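Local atomic coordinates of RagB/SusD domain protein (Flavobacterium johnsoniae, PDB entry 5J5U), a protein that binds chitin and probably serves, as a SusD-like outer-membrane lipoprotein, in capturing chitin-derived sugars for uptake. Residues 121-126 / 136-141; 197-202 / 478-483. All blocks are in the same frame, centred on the assembly; numbering follows the deposited sequence.

Contact 1: residues 121-126 / 136-141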
ATOM      1  N   ASP A 121      -3.944   6.406 -16.409  1.00 10.18           N
ATOM      2  CA  ASP A 121      -3.497   7.677 -16.969  1.00 11.89           C
ATOM      3  C   ASP A 121      -4.149   8.805 -16.180  1.00 12.97           C
ATOM      4  O   ASP A 121      -5.352   8.807 -15.984  1.00 11.54           O
ATOM      5  CB  ASP A 121      -3.848   7.821 -18.457  1.00 14.13           C
ATOM      6  CG  ASP A 121      -3.124   6.815 -19.357  1.00 18.29           C
ATOM      7  OD1 ASP A 121      -2.225   6.073 -18.904  1.00 17.15           O
ATOM      8  OD2 ASP A 121      -3.463   6.774 -20.555  1.00 20.58           O
ATOM      9  N   VAL A 122      -3.354   9.750 -15.696  1.00 14.41           N
ATOM     10  CA  VAL A 122      -3.882  10.838 -14.866  1.00 11.92           C
ATOM     11  C   VAL A 122      -3.141  12.140 -15.152  1.00 14.75           C
ATOM     12  O   VAL A 122      -1.988  12.119 -15.578  1.00 16.32           O
ATOM     13  CB  VAL A 122      -3.752  10.535 -13.335  1.00 10.70           C
ATOM     14  CG1 VAL A 122      -4.546   9.305 -12.927  1.00 10.67           C
ATOM     15  CG2 VAL A 122      -2.307  10.406 -12.947  1.00  9.14           C
ATOM     16  N   PRO A 123      -3.794  13.283 -14.902  1.00 14.88           N
ATOM     17  CA  PRO A 123      -3.029  14.541 -14.938  1.00 16.48           C
ATOM     18  C   PRO A 123      -1.842  14.515 -13.961  1.00 17.72           C
ATOM     19  O   PRO A 123      -1.959  14.164 -12.767  1.00 12.39           O
ATOM     20  CB  PRO A 123      -4.062  15.606 -14.535  1.00 12.89           C
ATOM     21  CG  PRO A 123      -5.385  15.006 -14.914  1.00 14.53           C
ATOM     22  CD  PRO A 123      -5.246  13.501 -14.757  1.00 13.79           C
ATOM     23  N   TYR A 124      -0.671  14.838 -14.487  1.00 18.07           N
ATOM     24  CA  TYR A 124       0.513  14.871 -13.639  1.00 18.39           C
ATOM     25  C   TYR A 124       1.396  16.056 -14.062  1.00 18.72           C
ATOM     26  O   TYR A 124       1.424  17.091 -13.390  1.00 17.19           O
ATOM     27  CB  TYR A 124       1.251  13.535 -13.711  1.00 14.21           C
ATOM     28  CG  TYR A 124       2.458  13.425 -12.826  1.00 14.07           C
ATOM     29  CD1 TYR A 124       2.408  13.828 -11.497  1.00 14.55           C
ATOM     30  CD2 TYR A 124       3.647  12.885 -13.306  1.00 16.48           C
ATOM     31  CE1 TYR A 124       3.526  13.728 -10.675  1.00 18.17           C
ATOM     32  CE2 TYR A 124       4.773  12.770 -12.493  1.00 13.79           C
ATOM     33  CZ  TYR A 124       4.704  13.196 -11.175  1.00 22.03           C
ATOM     34  OH  TYR A 124       5.809  13.083 -10.347  1.00 21.37           O
ATOM     35  N   SER A 125       2.065  15.913 -15.198  1.00 18.14           N
ATOM     36  CA  SER A 125       2.962  16.945 -15.714  1.00 21.35           C
ATOM     37  C   SER A 125       2.302  18.321 -15.792  1.00 20.79           C
ATOM     38  O   SER A 125       2.941  19.325 -15.501  1.00 31.80           O
ATOM     39  CB  SER A 125       3.498  16.527 -17.087  1.00 20.71           C
ATOM     40  OG  SER A 125       2.459  16.521 -18.053  1.00 24.59           O
ATOM     41  N   GLU A 126       1.017  18.371 -16.121  1.00 20.59           N
ATOM     42  CA  GLU A 126       0.281  19.649 -16.160  1.00 22.03           C
ATOM     43  C   GLU A 126      -0.653  19.855 -14.965  1.00 24.40           C
ATOM     44  O   GLU A 126      -1.583  20.661 -15.032  1.00 24.78           O
ATOM     45  CB  GLU A 126      -0.534  19.755 -17.442  1.00 19.26           C
ATOM     46  CG  GLU A 126       0.307  19.644 -18.687  1.00 17.85           C
ATOM     47  CD  GLU A 126      -0.529  19.709 -19.947  1.00 27.05           C
ATOM     48  OE1 GLU A 126      -1.776  19.790 -19.835  1.00 21.87           O
ATOM     49  OE2 GLU A 126       0.067  19.664 -21.047  1.00 29.55           O
ATOM     50  N   VAL A 136      -6.550  24.826 -16.208  1.00 42.54           N
ATOM     51  CA  VAL A 136      -7.948  24.426 -16.065  1.00 40.84           C
ATOM     52  C   VAL A 136      -8.255  23.137 -16.837  1.00 44.36           C
ATOM     53  O   VAL A 136      -9.166  22.390 -16.458  1.00 45.87           O
ATOM     54  CB  VAL A 136      -8.922  25.550 -16.528  1.00 35.21           C
ATOM     55  CG1 VAL A 136      -9.034  26.678 -15.488  1.00 39.55           C
ATOM     56  CG2 VAL A 136      -8.535  26.074 -17.922  1.00 34.58           C
ATOM     57  N   THR A 137      -7.510  22.864 -17.910  1.00 38.30           N
ATOM     58  CA  THR A 137      -7.705  21.611 -18.645  1.00 32.41           C
ATOM     59  C   THR A 137      -6.409  20.811 -18.853  1.00 32.10           C
ATOM     60  O   THR A 137      -5.940  20.678 -19.985  1.00 27.83           O
ATOM     61  CB  THR A 137      -8.339  21.855 -20.032  1.00 24.79           C
ATOM     62  OG1 THR A 137      -7.429  22.570 -20.880  1.00 29.61           O
ATOM     63  CG2 THR A 137      -9.670  22.602 -19.913  1.00 20.78           C
ATOM     64  N   PRO A 138      -5.836  20.263 -17.768  1.00 24.71           N
ATOM     65  CA  PRO A 138      -4.597  19.480 -17.899  1.00 25.41           C
ATOM     66  C   PRO A 138      -4.820  18.147 -18.596  1.00 21.00           C
ATOM     67  O   PRO A 138      -5.839  17.485 -18.359  1.00 20.32           O
ATOM     68  CB  PRO A 138      -4.176  19.249 -16.447  1.00 27.27           C
ATOM     69  CG  PRO A 138      -5.473  19.207 -15.713  1.00 29.30           C
ATOM     70  CD  PRO A 138      -6.366  20.224 -16.395  1.00 23.91           C
ATOM     71  N   LYS A 139      -3.862  17.749 -19.426  1.00 20.10           N
ATOM     72  CA  LYS A 139      -3.921  16.463 -20.115  1.00 22.24           C
ATOM     73  C   LYS A 139      -3.676  15.317 -19.138  1.00 20.83           C
ATOM     74  O   LYS A 139      -3.167  15.524 -18.028  1.00 17.27           O
ATOM     75  CB  LYS A 139      -2.906  16.421 -21.263  1.00 18.94           C
ATOM     76  CG  LYS A 139      -1.453  16.368 -20.801  1.00 24.16           C
ATOM     77  CD  LYS A 139      -0.507  16.548 -21.976  1.00 22.58           C
ATOM     78  CE  LYS A 139       0.960  16.640 -21.552  1.00 22.45           C
ATOM     79  NZ  LYS A 139       1.626  15.296 -21.418  1.00 22.20           N
ATOM     80  N   TYR A 140      -4.076  14.114 -19.542  1.00 19.43           N
ATOM     81  CA  TYR A 140      -3.808  12.900 -18.773  1.00 17.56           C
ATOM     82  C   TYR A 140      -2.528  12.307 -19.318  1.00 16.32           C
ATOM     83  O   TYR A 140      -2.477  12.000 -20.496  1.00 18.57           O
ATOM     84  CB  TYR A 140      -4.967  11.903 -18.894  1.00 14.61           C
ATOM     85  CG  TYR A 140      -6.255  12.302 -18.178  1.00 17.40           C
ATOM     86  CD1 TYR A 140      -6.867  13.542 -18.419  1.00 16.22           C
ATOM     87  CD2 TYR A 140      -6.884  11.418 -17.295  1.00 17.72           C
ATOM     88  CE1 TYR A 140      -8.041  13.906 -17.783  1.00 14.02           C
ATOM     89  CE2 TYR A 140      -8.064  11.768 -16.649  1.00 19.42           C
ATOM     90  CZ  TYR A 140      -8.632  13.018 -16.894  1.00 20.39           C
ATOM     91  OH  TYR A 140      -9.782  13.374 -16.252  1.00 14.53           O
ATOM     92  N   ASP A 141      -1.470  12.213 -18.516  1.00 18.77           N
ATOM     93  CA  ASP A 141      -0.237  11.577 -19.014  1.00 18.62           C
ATOM     94  C   ASP A 141      -0.444  10.079 -19.154  1.00 20.09           C
ATOM     95  O   ASP A 141      -1.086   9.462 -18.297  1.00 21.22           O
ATOM     96  CB  ASP A 141       0.971  11.806 -18.100  1.00 17.00           C
ATOM     97  CG  ASP A 141       1.264  13.270 -17.843  1.00 15.55           C
ATOM     98  OD1 ASP A 141       0.822  14.141 -18.611  1.00 18.17           O
ATOM     99  OD2 ASP A 141       1.964  13.555 -16.851  1.00 20.18           O
TER
HETATM  100  O   HOH W   1      -0.574  16.056 -17.010  1.00 15.36           O
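Asp141 OD1 is gripped by three donors: Ser125 OG at 2.9 Å, Lys139 NZ at 3.1 Å in a salt bridge, and a water that also donates to Lys139 O. Ser125 OG arrives on the syn side of the carboxylate, close to its plane, whereas Lys139 NZ comes from above that plane. The other oxygen, Asp141 OD2, takes Ser125 N on its own syn side at 2.9 Å, a nearly straight bond (171°), and lies at the ring edge of Tyr124. Both oxygens thus being held by one serine, the carboxylate's rotation is fixed. The same water accepts from Tyr124 N and Glu126 N.

These bonds close the two ends of a long loop joining helix 98-119 to helix 143-160 in the largely helical SusD-like fold. Asp141 N donates to Val122 O (3.0 Å), from above the carbonyl plane. Further out, Glu126 OE1 accepts Lys139 N at 2.9 Å, again from above its carboxylate plane, while the aliphatic chain of Lys139 crosses the glutamate at about a right angle.

On the apolar side Pro123 CD sits 3.6 Å from the Tyr140 ring centroid, 10° off the normal, a CH-pi contact. With CG anti to its carbonyl carbon (chi1 -71°), Tyr140 lies alongside the proline, and its hydroxyl bonds Glu454.

Contact 2: residues 197-202 / 478-483; sequences SEVSPA and KVWWDV
A type I beta turn from Val479 to Asp482, in the C-terminal tail after helix 459-468, meets the bend that leads into helix 201-214. The turn is closed by Asp482 N donating to Val479 O at 3.1 Å, and of its two middle residues Trp480 turns its indole to Val199, while Trp481 offers only CA and CB. Val199, with 89 Å² buried, carries the contact. Its CG1 stands 3.8 Å from the centroid of the six-membered ring of Trp480, 17° off the normal, a CH-pi contact over the face; CG2 covers the same indole nearer its rim, 3.6 Å from Trp480 NE1. The indole of Trp480 reaches Val199 because its CG lies anti to the backbone N (chi1 162°), and the two side chains cross at about a right angle.

Val199 CG1 also rests 3.8 Å from Trp481 CB, although the Trp481 indole leads off elsewhere and gives its NE1 to Asp117. Val483 adds two more methyl contacts, its CG1 3.9 Å from Val199 CB and its CG2 3.7 Å from Glu198 CB. Replacing Trp480 by an alanine would probably leave both methyls of Val199 without the aromatic face they lie on and open a gap beside Ser200 OG.

No direct hydrogen bond joins the segments; a water accepting from Glu198 N and donating to Trp481 O, 2.8 Å from each, makes the polar link. The fit between tail and bend therefore depends mainly on methyl-to-indole and methyl-to-methyl contacts, with one water bridging the two backbones.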
ATOM      1  N   SER A 197       7.254  -5.124 -14.078  1.00 19.77           N
ATOM      2  CA  SER A 197       7.976  -6.330 -14.480  1.00 20.12           C
ATOM      3  C   SER A 197       7.254  -7.048 -15.616  1.00 22.60           C
ATOM      4  O   SER A 197       7.894  -7.625 -16.490  1.00 22.23           O
ATOM      5  CB  SER A 197       8.145  -7.290 -13.295  1.00 17.18           C
ATOM      6  OG  SER A 197       6.884  -7.760 -12.849  1.00 17.74           O
ATOM      7  N   GLU A 198       5.923  -6.992 -15.609  1.00 19.41           N
ATOM      8  CA  GLU A 198       5.134  -7.706 -16.597  1.00 23.89           C
ATOM      9  C   GLU A 198       5.017  -6.933 -17.899  1.00 21.57           C
ATOM     10  O   GLU A 198       4.967  -7.530 -18.986  1.00 27.42           O
ATOM     11  CB  GLU A 198       3.739  -8.026 -16.051  1.00 21.16           C
ATOM     12  CG  GLU A 198       3.765  -8.802 -14.757  1.00 18.48           C
ATOM     13  CD  GLU A 198       4.784  -9.944 -14.772  1.00 25.43           C
ATOM     14  OE1 GLU A 198       4.496 -11.028 -15.334  1.00 24.12           O
ATOM     15  OE2 GLU A 198       5.886  -9.756 -14.207  1.00 29.93           O
ATOM     16  N   VAL A 199       4.959  -5.613 -17.816  1.00 17.22           N
ATOM     17  CA  VAL A 199       4.724  -4.868 -19.036  1.00 20.11           C
ATOM     18  C   VAL A 199       6.025  -4.467 -19.728  1.00 18.09           C
ATOM     19  O   VAL A 199       6.100  -4.447 -20.946  1.00 26.03           O
ATOM     20  CB  VAL A 199       3.865  -3.604 -18.771  1.00 19.08           C
ATOM     21  CG1 VAL A 199       4.530  -2.679 -17.722  1.00 17.02           C
ATOM     22  CG2 VAL A 199       3.600  -2.873 -20.093  1.00 17.54           C
ATOM     23  N   SER A 200       7.051  -4.163 -18.947  1.00 21.51           N
ATOM     24  CA  SER A 200       8.317  -3.689 -19.493  1.00 25.31           C
ATOM     25  C   SER A 200       9.496  -4.309 -18.774  1.00 23.88           C
ATOM     26  O   SER A 200      10.192  -3.603 -18.031  1.00 20.62           O
ATOM     27  CB  SER A 200       8.414  -2.161 -19.386  1.00 19.91           C
ATOM     28  OG  SER A 200       7.377  -1.508 -20.101  1.00 22.95           O
ATOM     29  N   PRO A 201       9.714  -5.622 -18.978  1.00 20.29           N
ATOM     30  CA  PRO A 201      10.735  -6.440 -18.298  1.00 23.70           C
ATOM     31  C   PRO A 201      12.155  -5.867 -18.342  1.00 22.41           C
ATOM     32  O   PRO A 201      12.857  -5.972 -17.342  1.00 23.24           O
ATOM     33  CB  PRO A 201      10.675  -7.767 -19.052  1.00 20.36           C
ATOM     34  CG  PRO A 201       9.305  -7.822 -19.585  1.00 23.06           C
ATOM     35  CD  PRO A 201       8.907  -6.431 -19.905  1.00 19.42           C
ATOM     36  N   ALA A 202      12.582  -5.333 -19.488  1.00 25.17           N
ATOM     37  CA  ALA A 202      13.926  -4.750 -19.635  1.00 25.74           C
ATOM     38  C   ALA A 202      14.115  -3.520 -18.751  1.00 24.21           C
ATOM     39  O   ALA A 202      15.100  -3.412 -17.997  1.00 22.90           O
ATOM     40  CB  ALA A 202      14.195  -4.379 -21.093  1.00 19.94           C
ATOM     41  N   LYS A 478      -8.284  -1.601 -17.084  1.00  9.92           N
ATOM     42  CA  LYS A 478      -6.926  -1.938 -16.635  1.00 17.70           C
ATOM     43  C   LYS A 478      -5.989  -0.750 -16.749  1.00 21.10           C
ATOM     44  O   LYS A 478      -6.081   0.027 -17.705  1.00 17.35           O
ATOM     45  CB  LYS A 478      -6.302  -3.068 -17.461  1.00 18.68           C
ATOM     46  CG  LYS A 478      -7.021  -4.390 -17.457  1.00 19.37           C
ATOM     47  CD  LYS A 478      -6.449  -5.321 -16.439  1.00 23.25           C
ATOM     48  CE  LYS A 478      -7.094  -6.709 -16.529  1.00 27.25           C
ATOM     49  NZ  LYS A 478      -6.747  -7.436 -17.789  1.00 42.54           N
ATOM     50  N   VAL A 479      -5.055  -0.644 -15.806  1.00 17.41           N
ATOM     51  CA  VAL A 479      -3.998   0.349 -15.896  1.00 15.81           C
ATOM     52  C   VAL A 479      -2.917  -0.295 -16.755  1.00 13.74           C
ATOM     53  O   VAL A 479      -2.895  -1.506 -16.927  1.00 16.76           O
ATOM     54  CB  VAL A 479      -3.443   0.787 -14.483  1.00 16.83           C
ATOM     55  CG1 VAL A 479      -4.557   1.314 -13.610  1.00  9.37           C
ATOM     56  CG2 VAL A 479      -2.759  -0.377 -13.773  1.00 14.66           C
ATOM     57  N   TRP A 480      -2.040   0.526 -17.303  1.00 16.32           N
ATOM     58  CA  TRP A 480      -1.041   0.111 -18.296  1.00 15.16           C
ATOM     59  C   TRP A 480      -0.129  -1.032 -17.850  1.00 16.38           C
ATOM     60  O   TRP A 480       0.178  -1.921 -18.643  1.00 16.35           O
ATOM     61  CB  TRP A 480      -0.201   1.349 -18.700  1.00 20.92           C
ATOM     62  CG  TRP A 480       1.101   1.051 -19.374  1.00 20.43           C
ATOM     63  CD1 TRP A 480       1.290   0.689 -20.676  1.00 13.66           C
ATOM     64  CD2 TRP A 480       2.403   1.077 -18.770  1.00 16.37           C
ATOM     65  NE1 TRP A 480       2.624   0.490 -20.922  1.00 18.20           N
ATOM     66  CE2 TRP A 480       3.332   0.718 -19.767  1.00 19.32           C
ATOM     67  CE3 TRP A 480       2.871   1.378 -17.488  1.00 19.33           C
ATOM     68  CZ2 TRP A 480       4.711   0.644 -19.519  1.00 17.39           C
ATOM     69  CZ3 TRP A 480       4.243   1.302 -17.238  1.00 18.92           C
ATOM     70  CH2 TRP A 480       5.146   0.942 -18.250  1.00 17.59           C
ATOM     71  N   TRP A 481       0.329  -1.017 -16.591  1.00 21.68           N
ATOM     72  CA  TRP A 481       1.294  -2.049 -16.168  1.00 16.56           C
ATOM     73  C   TRP A 481       0.647  -3.394 -15.839  1.00 14.58           C
ATOM     74  O   TRP A 481       1.329  -4.388 -15.628  1.00 13.84           O
ATOM     75  CB  TRP A 481       2.148  -1.587 -14.980  1.00  9.93           C
ATOM     76  CG  TRP A 481       1.480  -0.994 -13.754  1.00 11.85           C
ATOM     77  CD1 TRP A 481       1.626   0.283 -13.304  1.00 14.43           C
ATOM     78  CD2 TRP A 481       0.621  -1.650 -12.807  1.00  9.60           C
ATOM     79  NE1 TRP A 481       0.912   0.469 -12.157  1.00 11.80           N
ATOM     80  CE2 TRP A 481       0.289  -0.703 -11.826  1.00 12.57           C
ATOM     81  CE3 TRP A 481       0.133  -2.947 -12.679  1.00 14.68           C
ATOM     82  CZ2 TRP A 481      -0.540  -1.003 -10.745  1.00 15.75           C
ATOM     83  CZ3 TRP A 481      -0.687  -3.250 -11.609  1.00 14.19           C
ATOM     84  CH2 TRP A 481      -1.014  -2.281 -10.652  1.00 14.93           C
ATOM     85  N   ASP A 482      -0.671  -3.407 -15.797  1.00 16.22           N
ATOM     86  CA  ASP A 482      -1.441  -4.615 -15.515  1.00 19.98           C
ATOM     87  C   ASP A 482      -1.810  -5.323 -16.833  1.00 21.35           C
ATOM     88  O   ASP A 482      -2.818  -5.010 -17.472  1.00 22.50           O
ATOM     89  CB  ASP A 482      -2.663  -4.219 -14.668  1.00 19.07           C
ATOM     90  CG  ASP A 482      -3.627  -5.372 -14.400  1.00 20.50           C
ATOM     91  OD1 ASP A 482      -3.357  -6.531 -14.791  1.00 21.40           O
ATOM     92  OD2 ASP A 482      -4.664  -5.102 -13.742  1.00 16.69           O
ATOM     93  N   VAL A 483      -0.956  -6.256 -17.247  1.00 24.72           N
ATOM     94  CA  VAL A 483      -1.099  -6.896 -18.555  1.00 29.93           C
ATOM     95  C   VAL A 483      -1.481  -8.376 -18.338  1.00 36.36           C
ATOM     96  O   VAL A 483      -0.715  -9.311 -18.580  1.00 43.46           O
ATOM     97  CB  VAL A 483       0.205  -6.674 -19.434  1.00 26.44           C
ATOM     98  CG1 VAL A 483       0.433  -5.177 -19.748  1.00 28.61           C
ATOM     99  CG2 VAL A 483       1.440  -7.216 -18.789  1.00 26.12           C
TER
HETATM  100  O   HOH W   2       3.939  -5.079 -15.041  1.00 15.84           O

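Both contacts are made without regular strand pairing, but they differ in span and chemistry. Contact 1 is local, closing a loop within one helix-to-helix connection, and buries 554 Å² in a partly buried setting; contact 2 buries 257 Å² near the surface and joins parts 276 residues apart. Direct hydrogen bonds across to a carboxylate, itself salt-bridged within 136-141, dominate the first, whereas apolar packing and a bridging water make up the second. Their centres lie 21 Å apart and their nearest atoms about 5 Å, without touching. Helix 143-160 serves both: Gln143 N donates to Asp121 OD1, and Gln143 OE1 accepts from Trp481 N.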